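Local structure of BpsB (PgaB), Poly-beta-1,6-N-acetyl-D-glucosamine N-deacetylase (Bordetella bronchiseptica RB50, 5BU6) at residues 158-163 with 171-176; 190-195 with 226-231. The protein probably removes acetyl groups from the biofilm polysaccharide poly-beta-1,6-N-acetyl-D-glucosamine, as a metal-dependent family 4 carbohydrate esterase. The protein carries 5 engineered substitutions. One frame throughout, in Å; residues are numbered along the deposited sequence.

Contact 1 (158-163 with 171-176); sequences LHRGVL and QPAASS. With NI (nickel (II) ion), chain C.
Ala-173 is the bump of this contact: its methyl projects into the hollow formed by the carbonyl of Arg-160, which accepts from Ala-173 N, and the side chains of Leu-158 and Val-162. CG1 of Val-162, anti to the carbonyl carbon (chi1 -56°), is thereby laid 3.5 Å from Ala-173 CB, and Leu-158 CD2 closes the other flank at 4.0 Å from that same CB. A single methyl suits so tight a place. Leu-158 forks, its CD1 meeting Ala-174 CB at 3.7 Å, while Val-162 sends CG2 to within 3.4 Å of Ser-176 OG. Alongside this packing Val-162 and Gln-171 form an antiparallel hydrogen-bonded pair, Val-162 N donating to Gln-171 O (2.9 Å) and Gln-171 N to Val-162 O. Gly-161 CA lies 3.2 Å from Gln-171 O in a CA-H...O contact. Past the strand, Ser-175 OG and Ser-176 OG donate to Pro-172 O from opposite faces of its carbonyl plane, and a water joins Leu-158 O to Ala-174 N. His-159 binds nickel through NE2 (2.1 Å), with Asp-84 and His-154 completing the protein ligands. The hairpin of strands 161-163 and 170-172 thus leads away from the metal site, and Leu-158 rests against helix 189-211 at Arg-195 and Asp-199.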
loop_
_atom_site.group_PDB
_atom_site.type_symbol
_atom_site.label_atom_id
_atom_site.label_comp_id
_atom_site.label_asym_id
_atom_site.label_seq_id
_atom_site.Cartn_x
_atom_site.Cartn_y
_atom_site.Cartn_z
ATOM N N LEU A 158 -2.493 -6.648 9.121
ATOM C CA LEU A 158 -2.940 -5.411 9.768
ATOM C C LEU A 158 -4.004 -4.710 8.941
ATOM O O LEU A 158 -4.399 -3.590 9.261
ATOM C CB LEU A 158 -1.765 -4.467 9.992
ATOM C CG LEU A 158 -0.667 -5.042 10.883
ATOM C CD1 LEU A 158 0.455 -4.036 10.958
ATOM C CD2 LEU A 158 -1.188 -5.373 12.267
ATOM N N HIS A 159 -4.450 -5.356 7.870
ATOM C CA HIS A 159 -5.423 -4.728 6.971
ATOM C C HIS A 159 -6.844 -5.049 7.444
ATOM O O HIS A 159 -7.655 -5.614 6.704
ATOM C CB HIS A 159 -5.178 -5.196 5.524
ATOM C CG HIS A 159 -5.651 -4.220 4.484
ATOM N ND1 HIS A 159 -6.944 -3.751 4.435
ATOM C CD2 HIS A 159 -5.010 -3.650 3.439
ATOM C CE1 HIS A 159 -7.077 -2.919 3.420
ATOM N NE2 HIS A 159 -5.916 -2.837 2.798
ATOM N N ARG A 160 -7.137 -4.695 8.694
ATOM C CA ARG A 160 -8.423 -5.011 9.289
ATOM C C ARG A 160 -8.615 -4.198 10.547
ATOM O O ARG A 160 -7.684 -3.532 11.014
ATOM C CB ARG A 160 -8.508 -6.498 9.623
ATOM C CG ARG A 160 -7.425 -6.893 10.603
ATOM C CD ARG A 160 -7.364 -8.363 10.950
ATOM N NE ARG A 160 -6.156 -8.573 11.749
ATOM C CZ ARG A 160 -6.114 -8.639 13.078
ATOM N NH1 ARG A 160 -4.948 -8.806 13.687
ATOM N NH2 ARG A 160 -7.226 -8.560 13.803
ATOM N N GLY A 161 -9.816 -4.269 11.096
ATOM C CA GLY A 161 -10.118 -3.596 12.339
ATOM C C GLY A 161 -9.931 -4.532 13.510
ATOM O O GLY A 161 -10.113 -5.740 13.376
ATOM N N VAL A 162 -9.553 -3.966 14.653
ATOM C CA VAL A 162 -9.456 -4.705 15.904
ATOM C C VAL A 162 -10.228 -3.971 16.980
ATOM O O VAL A 162 -10.602 -2.815 16.797
ATOM C CB VAL A 162 -8.007 -4.873 16.384
ATOM C CG1 VAL A 162 -7.176 -5.539 15.324
ATOM C CG2 VAL A 162 -7.410 -3.522 16.779
ATOM N N LEU A 163 -10.450 -4.633 18.108
ATOM C CA LEU A 163 -11.215 -4.018 19.182
ATOM C C LEU A 163 -10.436 -2.902 19.871
ATOM O O LEU A 163 -9.355 -3.119 20.412
ATOM C CB LEU A 163 -11.654 -5.070 20.203
ATOM C CG LEU A 163 -13.154 -4.974 20.475
ATOM C CD1 LEU A 163 -13.914 -4.951 19.148
ATOM C CD2 LEU A 163 -13.630 -6.116 21.365
ATOM N N GLN A 171 -10.938 -0.057 15.486
ATOM C CA GLN A 171 -9.928 0.866 15.002
ATOM C C GLN A 171 -8.963 0.076 14.118
ATOM O O GLN A 171 -8.993 -1.146 14.131
ATOM C CB GLN A 171 -9.210 1.543 16.176
ATOM C CG GLN A 171 -10.033 2.656 16.821
ATOM C CD GLN A 171 -9.426 3.180 18.116
ATOM O OE1 GLN A 171 -8.376 2.711 18.562
ATOM N NE2 GLN A 171 -10.099 4.145 18.736
ATOM N N PRO A 172 -8.129 0.768 13.320
ATOM C CA PRO A 172 -7.156 0.017 12.508
ATOM C C PRO A 172 -6.217 -0.842 13.362
ATOM O O PRO A 172 -5.803 -0.407 14.434
ATOM C CB PRO A 172 -6.370 1.118 11.785
ATOM C CG PRO A 172 -7.316 2.274 11.716
ATOM C CD PRO A 172 -8.157 2.200 12.976
ATOM N N ALA A 173 -5.881 -2.033 12.878
ATOM C CA ALA A 173 -5.062 -2.987 13.632
ATOM C C ALA A 173 -3.665 -2.477 13.970
ATOM O O ALA A 173 -3.091 -2.877 14.981
ATOM C CB ALA A 173 -4.945 -4.296 12.864
ATOM N N ALA A 174 -3.109 -1.613 13.122
ATOM C CA ALA A 174 -1.724 -1.178 13.320
ATOM C C ALA A 174 -1.603 -0.017 14.294
ATOM O O ALA A 174 -0.558 0.177 14.919
ATOM C CB ALA A 174 -1.083 -0.798 11.984
ATOM N N SER A 175 -2.669 0.755 14.428
ATOM C CA SER A 175 -2.592 2.009 15.165
ATOM C C SER A 175 -2.905 1.831 16.641
ATOM O O SER A 175 -2.221 2.371 17.507
ATOM C CB SER A 175 -3.551 3.035 14.555
ATOM O OG SER A 175 -4.903 2.648 14.753
ATOM N N SER A 176 -3.944 1.062 16.922
ATOM C CA SER A 176 -4.475 0.994 18.270
ATOM C C SER A 176 -3.814 -0.080 19.119
ATOM O O SER A 176 -3.462 -1.152 18.627
ATOM C CB SER A 176 -5.986 0.752 18.219
ATOM O OG SER A 176 -6.295 -0.397 17.452
HETATM NI NI NI C . -5.440 -1.616 1.186
HETATM O O HOH W 1 -3.844 -0.979 10.442
HETATM O O HOH W 2 -5.127 -0.416 -0.540
HETATM O O HOH W 3 -7.514 -1.355 0.613
#

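Contact 2 (190-195 with 226-231); sequences AEYRAR and NRDTDQ
Tyr-192 swings its ring toward Asn-226 with CG anti to the backbone N (chi1 167°), whereas Arg-193, its CG anti to the carbonyl carbon, runs out extended to NE and carries its guanidinium to Asp-228 and Gln-231. The phenol oxygen accepts from Asn-226 ND2 (Tyr-192 OH to ND2 3.0 Å), which approaches at the ring edge; the long, rigid tyrosine spans the gap while keeping its hydroxyl for polar partners, among them Ala-174 O. Thr-229 CG2 lies 3.3 Å from Tyr-192 OH, and Asp-228 CB packs obliquely against CE2 of the ring. Gln-231 OE1 meets Arg-193 NH2 at the guanidinium edge, but the 2.5 Å modelled between them is too short to trust in detail. The salt bridge from NH2 to Asp-228 OD1 (2.9 Å) is a weak hydrogen bond, because the N-H points well off the oxygen. Arginine's reach suits helices whose short axis segments come no closer than 10.0 Å. Asn-226 is also the N-cap: its OD1 accepts from Thr-229 N at 3.0 Å and Thr-229 OG1 accepts from Asn-226 N, a capping box; with OD1 so engaged, the amide is probably held in the rotation that turns ND2 to Tyr-192 OH. Segments 190-195 and 227-231 cross at -46°, helix 189-211 lying beside the start of helix 227-235. Nearby, Arg-195 turns to the carbonyl of Ala-173, and Thr-229 packs on Trp-220.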
loop_
_atom_site.group_PDB
_atom_site.type_symbol
_atom_site.label_atom_id
_atom_site.label_comp_id
_atom_site.label_asym_id
_atom_site.label_seq_id
_atom_site.Cartn_x
_atom_site.Cartn_y
_atom_site.Cartn_z
ATOM N N ALA A 190 4.972 -2.914 25.035
ATOM C CA ALA A 190 5.841 -3.993 24.575
ATOM C C ALA A 190 5.084 -5.001 23.711
ATOM O O ALA A 190 5.555 -5.369 22.644
ATOM C CB ALA A 190 6.483 -4.687 25.753
ATOM N N GLU A 191 3.917 -5.444 24.176
ATOM C CA GLU A 191 3.076 -6.372 23.409
ATOM C C GLU A 191 2.668 -5.788 22.060
ATOM O O GLU A 191 2.722 -6.462 21.018
ATOM C CB GLU A 191 1.822 -6.744 24.209
ATOM C CG GLU A 191 2.092 -7.522 25.485
ATOM C CD GLU A 191 0.849 -7.681 26.350
ATOM O OE1 GLU A 191 -0.138 -6.950 26.125
ATOM O OE2 GLU A 191 0.858 -8.538 27.257
ATOM N N TYR A 192 2.254 -4.527 22.082
ATOM C CA TYR A 192 1.830 -3.838 20.868
ATOM C C TYR A 192 2.956 -3.740 19.842
ATOM O O TYR A 192 2.779 -4.095 18.675
ATOM C CB TYR A 192 1.316 -2.447 21.234
ATOM C CG TYR A 192 1.118 -1.512 20.081
ATOM C CD1 TYR A 192 0.308 -1.853 19.001
ATOM C CD2 TYR A 192 1.708 -0.258 20.090
ATOM C CE1 TYR A 192 0.124 -0.967 17.940
ATOM C CE2 TYR A 192 1.524 0.625 19.060
ATOM C CZ TYR A 192 0.736 0.273 17.984
ATOM O OH TYR A 192 0.565 1.184 16.973
ATOM N N ARG A 193 4.120 -3.274 20.285
ATOM C CA ARG A 193 5.282 -3.162 19.404
ATOM C C ARG A 193 5.643 -4.511 18.811
ATOM O O ARG A 193 5.896 -4.620 17.608
ATOM C CB ARG A 193 6.484 -2.589 20.170
ATOM C CG ARG A 193 6.462 -1.084 20.316
ATOM C CD ARG A 193 7.620 -0.575 21.199
ATOM N NE ARG A 193 7.758 0.867 21.060
ATOM C CZ ARG A 193 8.578 1.459 20.196
ATOM N NH1 ARG A 193 9.354 0.726 19.408
ATOM N NH2 ARG A 193 8.629 2.784 20.130
ATOM N N ALA A 194 5.662 -5.533 19.663
ATOM C CA ALA A 194 5.985 -6.900 19.240
ATOM C C ALA A 194 5.033 -7.407 18.151
ATOM O O ALA A 194 5.469 -7.992 17.152
ATOM C CB ALA A 194 5.967 -7.835 20.429
ATOM N N ARG A 195 3.733 -7.185 18.338
ATOM C CA ARG A 195 2.758 -7.626 17.344
ATOM C C ARG A 195 3.007 -6.945 16.002
ATOM O O ARG A 195 3.088 -7.618 14.966
ATOM C CB ARG A 195 1.326 -7.364 17.836
ATOM C CG ARG A 195 0.219 -7.751 16.849
ATOM C CD ARG A 195 -1.180 -7.671 17.500
ATOM N NE ARG A 195 -1.496 -6.329 18.003
ATOM C CZ ARG A 195 -1.919 -5.326 17.237
ATOM N NH1 ARG A 195 -2.092 -5.510 15.937
ATOM N NH2 ARG A 195 -2.179 -4.140 17.768
ATOM N N ASN A 226 1.845 5.416 13.485
ATOM C CA ASN A 226 2.206 6.381 14.512
ATOM C C ASN A 226 3.690 6.284 14.809
ATOM O O ASN A 226 4.426 5.603 14.097
ATOM C CB ASN A 226 1.377 6.172 15.787
ATOM C CG ASN A 226 1.445 4.741 16.315
ATOM O OD1 ASN A 226 2.516 4.141 16.397
ATOM N ND2 ASN A 226 0.289 4.195 16.687
ATOM N N ARG A 227 4.121 6.970 15.857
ATOM C CA ARG A 227 5.517 6.969 16.267
ATOM C C ARG A 227 6.042 5.550 16.476
ATOM O O ARG A 227 7.133 5.202 16.015
ATOM C CB ARG A 227 5.674 7.782 17.555
ATOM C CG ARG A 227 6.816 8.766 17.532
ATOM C CD ARG A 227 8.140 8.034 17.519
ATOM N NE ARG A 227 9.276 8.949 17.506
ATOM C CZ ARG A 227 10.540 8.562 17.636
ATOM N NH1 ARG A 227 10.829 7.277 17.792
ATOM N NH2 ARG A 227 11.514 9.461 17.612
ATOM N N ASP A 228 5.261 4.736 17.177
ATOM C CA ASP A 228 5.678 3.370 17.493
ATOM C C ASP A 228 5.788 2.493 16.241
ATOM O O ASP A 228 6.735 1.722 16.108
ATOM C CB ASP A 228 4.712 2.735 18.496
ATOM C CG ASP A 228 4.793 3.382 19.877
ATOM O OD1 ASP A 228 5.915 3.713 20.323
ATOM O OD2 ASP A 228 3.731 3.562 20.515
ATOM N N THR A 229 4.830 2.603 15.322
ATOM C CA THR A 229 4.888 1.762 14.140
ATOM C C THR A 229 6.019 2.198 13.212
ATOM O O THR A 229 6.608 1.364 12.539
ATOM C CB THR A 229 3.553 1.748 13.349
ATOM O OG1 THR A 229 3.321 3.025 12.753
ATOM C CG2 THR A 229 2.397 1.412 14.259
ATOM N N ASP A 230 6.324 3.491 13.171
ATOM C CA ASP A 230 7.401 3.962 12.302
ATOM C C ASP A 230 8.746 3.474 12.828
ATOM O O ASP A 230 9.626 3.090 12.059
ATOM C CB ASP A 230 7.378 5.484 12.182
ATOM C CG ASP A 230 6.134 5.985 11.440
ATOM O OD1 ASP A 230 5.489 5.162 10.754
ATOM O OD2 ASP A 230 5.794 7.179 11.548
ATOM N N GLN A 231 8.886 3.460 14.143
ATOM C CA GLN A 231 10.124 3.007 14.771
ATOM C C GLN A 231 10.331 1.514 14.537
ATOM O O GLN A 231 11.426 1.054 14.237
ATOM C CB GLN A 231 10.090 3.309 16.262
ATOM C CG GLN A 231 11.371 2.965 16.979
ATOM C CD GLN A 231 11.234 3.133 18.476
ATOM O OE1 GLN A 231 10.434 3.946 18.948
ATOM N NE2 GLN A 231 12.000 2.355 19.237
#

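Contacts 1 and 2 lie on the same side of the chain's centre, their own centres about 13 Å apart, and both are partly buried. Contact 1 combines hairpin backbone bonds with alanine methyls packed against the branches of Leu-158 and Val-162 beside the nickel site; contact 2, farther from the chain's centre, joins two helices largely through long polar and charged side chains. They meet at the turn after strand 170-172: Ala-174 O lies 2.5 Å from Tyr-192 OH, and Ala-173 O is 3.0 Å from Arg-195 NH1, both probable hydrogen bonds. Helix 189-211 supplies one side of contact 2 and also touches the hairpin of contact 1, joining the two within the polysaccharide deacetylase domain.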